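Capsid protein VP1 (PDB 6Y5Z) probably forms the pentameric units of the T=7 icosahedral capsid of a human polyomavirus as its major coat protein. Local coordinates at residues N104-T112 / W248-H256. Sequence-based numbering, arbitrary orientation. Where two conformers were deposited one is given.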
ATOM      1  N   ASN D 104      14.423 -18.480  -7.889  1.00 14.91           N
ATOM      2  CA  ASN D 104      14.687 -19.813  -8.475  1.00 15.19           C
ATOM      3  C   ASN D 104      13.349 -20.473  -8.832  1.00 15.39           C
ATOM      4  O   ASN D 104      12.650 -20.920  -7.902  1.00 16.12           O
ATOM      5  CB  ASN D 104      15.497 -20.656  -7.502  1.00 15.66           C
ATOM      6  CG  ASN D 104      15.736 -22.067  -7.971  1.00 15.83           C
ATOM      7  OD1 ASN D 104      15.109 -22.555  -8.917  1.00 16.61           O
ATOM      8  ND2 ASN D 104      16.699 -22.729  -7.331  1.00 18.57           N
ATOM      9  N   VAL D 105      13.012 -20.552 -10.116  1.00 13.96           N
ATOM     10  CA  VAL D 105      11.757 -21.198 -10.578  1.00 14.17           C
ATOM     11  C   VAL D 105      12.099 -22.349 -11.537  1.00 15.07           C
ATOM     12  O   VAL D 105      11.229 -22.737 -12.351  1.00 14.24           O
ATOM     13  CB  VAL D 105      10.810 -20.144 -11.181  1.00 14.56           C
ATOM     14  CG1 VAL D 105      10.321 -19.184 -10.099  1.00 15.30           C
ATOM     15  CG2 VAL D 105      11.422 -19.388 -12.352  1.00 15.48           C
ATOM     16  N   HIS D 106      13.317 -22.884 -11.426  1.00 15.42           N
ATOM     17  CA  HIS D 106      13.768 -24.046 -12.236  1.00 15.45           C
ATOM     18  C   HIS D 106      13.876 -25.291 -11.348  1.00 16.49           C
ATOM     19  O   HIS D 106      14.133 -26.362 -11.897  1.00 17.37           O
ATOM     20  CB  HIS D 106      15.079 -23.732 -12.960  1.00 15.56           C
ATOM     21  CG  HIS D 106      16.215 -23.525 -12.023  1.00 15.82           C
ATOM     22  ND1 HIS D 106      16.828 -24.567 -11.383  1.00 16.50           N
ATOM     23  CD2 HIS D 106      16.821 -22.394 -11.597  1.00 17.54           C
ATOM     24  CE1 HIS D 106      17.755 -24.090 -10.582  1.00 17.56           C
ATOM     25  NE2 HIS D 106      17.765 -22.760 -10.689  1.00 17.01           N
ATOM     26  N   ASP D 107      13.735 -25.150 -10.037  1.00 17.94           N
ATOM     27  CA  ASP D 107      13.829 -26.309  -9.111  1.00 20.29           C
ATOM     28  C   ASP D 107      12.646 -27.245  -9.355  1.00 19.42           C
ATOM     29  O   ASP D 107      11.740 -26.917 -10.156  1.00 20.10           O
ATOM     30  CB  ASP D 107      13.850 -25.875  -7.650  1.00 26.39           C
ATOM     31  CG  ASP D 107      14.432 -26.907  -6.689  1.00 32.84           C
ATOM     32  OD1 ASP D 107      14.899 -28.026  -7.142  1.00 39.81           O
ATOM     33  OD2 ASP D 107      14.427 -26.598  -5.491  1.00 46.66           O
ATOM     34  N   TYR D 108      12.692 -28.410  -8.720  1.00 18.74           N
ATOM     35  CA  TYR D 108      11.656 -29.457  -8.855  1.00 18.24           C
ATOM     36  C   TYR D 108      10.399 -28.964  -8.133  1.00 16.99           C
ATOM     37  O   TYR D 108      10.273 -29.174  -6.913  1.00 16.08           O
ATOM     38  CB  TYR D 108      12.227 -30.755  -8.297  1.00 18.41           C
ATOM     39  CG  TYR D 108      11.295 -31.929  -8.368  1.00 19.79           C
ATOM     40  CD1 TYR D 108      10.546 -32.200  -9.496  1.00 19.65           C
ATOM     41  CD2 TYR D 108      11.191 -32.783  -7.288  1.00 21.48           C
ATOM     42  CE1 TYR D 108       9.715 -33.310  -9.555  1.00 22.11           C
ATOM     43  CE2 TYR D 108      10.371 -33.895  -7.336  1.00 21.61           C
ATOM     44  CZ  TYR D 108       9.628 -34.154  -8.464  1.00 21.96           C
ATOM     45  OH  TYR D 108       8.816 -35.254  -8.478  1.00 24.85           O
ATOM     46  N   MET D 109       9.530 -28.292  -8.892  1.00 16.76           N
ATOM     47  CA  MET D 109       8.401 -27.462  -8.408  0.50 15.77           C
ATOM     48  C   MET D 109       7.141 -27.794  -9.218  1.00 16.93           C
ATOM     49  O   MET D 109       7.301 -28.373 -10.329  1.00 19.80           O
ATOM     50  CB  MET D 109       8.787 -25.986  -8.576  0.50 14.61           C
ATOM     51  CG  MET D 109       9.958 -25.607  -7.677  0.50 13.30           C
ATOM     52  SD  MET D 109      10.831 -24.082  -8.129  0.50 11.69           S
ATOM     53  CE  MET D 109       9.734 -22.832  -7.466  0.50 12.21           C
ATOM     54  N   THR D 110       5.967 -27.460  -8.695  1.00 17.10           N
ATOM     55  CA  THR D 110       4.687 -27.463  -9.441  1.00 19.14           C
ATOM     56  C   THR D 110       4.865 -26.590 -10.682  1.00 17.76           C
ATOM     57  O   THR D 110       5.510 -25.544 -10.583  1.00 16.76           O
ATOM     58  CB  THR D 110       3.545 -26.858  -8.605  1.00 21.74           C
ATOM     59  OG1 THR D 110       3.405 -27.662  -7.438  1.00 29.68           O
ATOM     60  CG2 THR D 110       2.225 -26.812  -9.339  1.00 25.98           C
ATOM     61  N   ARG D 111       4.193 -26.935 -11.765  1.00 18.24           N
ATOM     62  CA  ARG D 111       4.279 -26.167 -13.011  1.00 20.27           C
ATOM     63  C   ARG D 111       2.920 -26.185 -13.715  1.00 20.00           C
ATOM     64  O   ARG D 111       2.208 -27.193 -13.597  1.00 22.02           O
ATOM     65  CB  ARG D 111       5.433 -26.872 -13.713  1.00 23.08           C
ATOM     66  CG  ARG D 111       5.752 -26.328 -15.077  1.00 24.08           C
ATOM     67  CD  ARG D 111       6.733 -27.300 -15.690  1.00 21.71           C
ATOM     68  NE  ARG D 111       7.426 -26.479 -16.622  1.00 20.44           N
ATOM     69  CZ  ARG D 111       8.352 -26.888 -17.458  1.00 20.44           C
ATOM     70  NH1 ARG D 111       8.708 -28.166 -17.485  1.00 19.13           N
ATOM     71  NH2 ARG D 111       8.928 -26.011 -18.248  1.00 19.88           N
ATOM     72  N   THR D 112       2.544 -25.087 -14.373  1.00 18.83           N
ATOM     73  CA  THR D 112       1.361 -25.025 -15.263  1.00 18.16           C
ATOM     74  C   THR D 112       1.833 -25.182 -16.712  1.00 19.64           C
ATOM     75  O   THR D 112       2.525 -24.286 -17.206  1.00 18.71           O
ATOM     76  CB  THR D 112       0.601 -23.714 -15.070  1.00 19.47           C
ATOM     77  OG1 THR D 112       0.342 -23.553 -13.670  1.00 20.52           O
ATOM     78  CG2 THR D 112      -0.678 -23.720 -15.875  1.00 20.41           C
ATOM     79  N   TRP D 248       4.637 -20.832   1.711  1.00 13.68           N
ATOM     80  CA  TRP D 248       4.771 -22.294   1.494  1.00 13.52           C
ATOM     81  C   TRP D 248       5.417 -22.577   0.148  1.00 13.16           C
ATOM     82  O   TRP D 248       5.057 -21.962  -0.875  1.00 12.32           O
ATOM     83  CB  TRP D 248       3.426 -23.020   1.625  1.00 13.29           C
ATOM     84  CG  TRP D 248       2.854 -22.895   3.001  1.00 13.03           C
ATOM     85  CD1 TRP D 248       3.293 -23.489   4.147  1.00 13.58           C
ATOM     86  CD2 TRP D 248       1.732 -22.089   3.378  1.00 12.58           C
ATOM     87  NE1 TRP D 248       2.516 -23.113   5.213  1.00 13.85           N
ATOM     88  CE2 TRP D 248       1.568 -22.234   4.770  1.00 12.61           C
ATOM     89  CE3 TRP D 248       0.855 -21.257   2.668  1.00 13.24           C
ATOM     90  CZ2 TRP D 248       0.566 -21.558   5.464  1.00 13.32           C
ATOM     91  CZ3 TRP D 248      -0.137 -20.598   3.354  1.00 13.13           C
ATOM     92  CH2 TRP D 248      -0.276 -20.751   4.728  1.00 12.66           C
ATOM     93  N   PHE D 249       6.297 -23.569   0.168  1.00 13.50           N
ATOM     94  CA  PHE D 249       6.946 -24.178  -1.014  1.00 13.38           C
ATOM     95  C   PHE D 249       6.163 -25.424  -1.403  1.00 14.12           C
ATOM     96  O   PHE D 249       5.770 -26.174  -0.499  1.00 15.14           O
ATOM     97  CB  PHE D 249       8.385 -24.528  -0.644  1.00 14.32           C
ATOM     98  CG  PHE D 249       9.202 -25.162  -1.739  1.00 15.71           C
ATOM     99  CD1 PHE D 249       9.284 -26.543  -1.849  1.00 16.77           C
ATOM    100  CD2 PHE D 249       9.935 -24.394  -2.633  1.00 17.16           C
ATOM    101  CE1 PHE D 249      10.024 -27.131  -2.857  1.00 16.14           C
ATOM    102  CE2 PHE D 249      10.704 -24.987  -3.617  1.00 18.21           C
ATOM    103  CZ  PHE D 249      10.738 -26.361  -3.738  1.00 17.49           C
ATOM    104  N   THR D 250       5.946 -25.653  -2.699  1.00 14.77           N
ATOM    105  CA  THR D 250       5.359 -26.928  -3.167  1.00 15.64           C
ATOM    106  C   THR D 250       6.331 -27.610  -4.129  1.00 15.69           C
ATOM    107  O   THR D 250       6.559 -27.110  -5.244  1.00 16.18           O
ATOM    108  CB  THR D 250       3.991 -26.732  -3.826  1.00 17.17           C
ATOM    109  OG1 THR D 250       3.169 -25.922  -2.991  1.00 17.58           O
ATOM    110  CG2 THR D 250       3.293 -28.051  -4.087  1.00 17.93           C
ATOM    111  N   ALA D 251       6.853 -28.754  -3.709  1.00 15.39           N
ATOM    112  CA  ALA D 251       7.759 -29.588  -4.524  1.00 15.92           C
ATOM    113  C   ALA D 251       6.972 -30.258  -5.647  1.00 16.47           C
ATOM    114  O   ALA D 251       5.760 -30.555  -5.472  1.00 17.71           O
ATOM    115  CB  ALA D 251       8.429 -30.632  -3.665  1.00 16.47           C
ATOM    116  N   GLY D 252       7.665 -30.614  -6.725  1.00 14.93           N
ATOM    117  CA  GLY D 252       7.032 -31.245  -7.894  1.00 16.56           C
ATOM    118  C   GLY D 252       6.641 -32.698  -7.654  1.00 16.99           C
ATOM    119  O   GLY D 252       6.007 -33.274  -8.553  1.00 18.90           O
ATOM    120  N   SER D 253       6.957 -33.243  -6.485  1.00 17.56           N
ATOM    121  CA  SER D 253       6.648 -34.637  -6.079  1.00 17.55           C
ATOM    122  C   SER D 253       5.176 -34.785  -5.671  1.00 18.79           C
ATOM    123  O   SER D 253       4.735 -35.940  -5.443  1.00 19.84           O
ATOM    124  CB  SER D 253       7.574 -35.070  -4.984  1.00 17.02           C
ATOM    125  OG  SER D 253       7.526 -34.155  -3.902  1.00 18.52           O
ATOM    126  N   GLY D 254       4.418 -33.688  -5.544  1.00 18.78           N
ATOM    127  CA  GLY D 254       3.013 -33.782  -5.112  1.00 18.78           C
ATOM    128  C   GLY D 254       2.377 -32.429  -4.909  1.00 18.45           C
ATOM    129  O   GLY D 254       2.803 -31.466  -5.574  1.00 18.10           O
ATOM    130  N   THR D 255       1.375 -32.376  -4.031  1.00 18.19           N
ATOM    131  CA  THR D 255       0.667 -31.126  -3.656  1.00 16.83           C
ATOM    132  C   THR D 255       0.919 -30.824  -2.187  1.00 17.51           C
ATOM    133  O   THR D 255       0.403 -29.780  -1.707  1.00 17.08           O
ATOM    134  CB  THR D 255      -0.817 -31.219  -3.988  1.00 17.79           C
ATOM    135  OG1 THR D 255      -1.328 -32.425  -3.411  1.00 18.05           O
ATOM    136  CG2 THR D 255      -1.023 -31.174  -5.484  1.00 18.65           C
ATOM    137  N   HIS D 256       1.724 -31.642  -1.510  1.00 16.23           N
ATOM    138  CA  HIS D 256       2.145 -31.350  -0.119  1.00 16.22           C
ATOM    139  C   HIS D 256       3.004 -30.089  -0.092  1.00 15.35           C
ATOM    140  O   HIS D 256       3.820 -29.889  -1.010  1.00 15.56           O
ATOM    141  CB  HIS D 256       2.917 -32.502   0.532  1.00 17.11           C
ATOM    142  CG  HIS D 256       2.039 -33.554   1.127  1.00 17.61           C
ATOM    143  ND1 HIS D 256       1.725 -34.682   0.427  1.00 17.89           N
ATOM    144  CD2 HIS D 256       1.450 -33.659   2.342  1.00 19.34           C
ATOM    145  CE1 HIS D 256       0.960 -35.456   1.177  1.00 17.89           C
ATOM    146  NE2 HIS D 256       0.769 -34.855   2.361  1.00 19.98           N
TER
HETATM  147  O   HOH W   1       5.718 -25.222  -6.818  1.00 24.44           O
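Tyr108 holds CG trans to its backbone N (chi1 -180°), which lays its ring over the backbone of Gly252, and the same chi1 in Phe249 brings CZ to Met109. Residues 104-112 meet a type I beta turn, Ala251 to Gly254, and a single beta bridge pairs Met109 with Ala251. The turn lies near the end of strand 237-250 of the VP1 jelly roll; residues 104-112 belong to the loop between strands 83-96 and 124-131. Gly252 CA makes a CH-pi contact with the Tyr108 ring, 3.9 Å from its centroid. Farther along, Tyr108 OH lies 3.3 Å from Ser253 CA. Gly252 N donates to Tyr108 O at 3.0 Å, from above the carbonyl plane. Ala251 CA adds a CA-H...O contact to that oxygen, which thus meets two neighbouring residues of the turn. Deeper in, Met109 CG rests 4.1 Å from Phe249 CZ, with the side chains roughly perpendicular. Phe42 packs edge-to-face on Phe249. In the pentamer, His106 hydrogen-bonds Asp55 and Glu185 of a neighbouring subunit. Thr110 OG1 touches Thr250 CG2 at 3.4 Å. One water links the backbones beside the beta bridge: it accepts from Thr110 N at 2.9 Å and donates to Thr250 O at 2.6 Å.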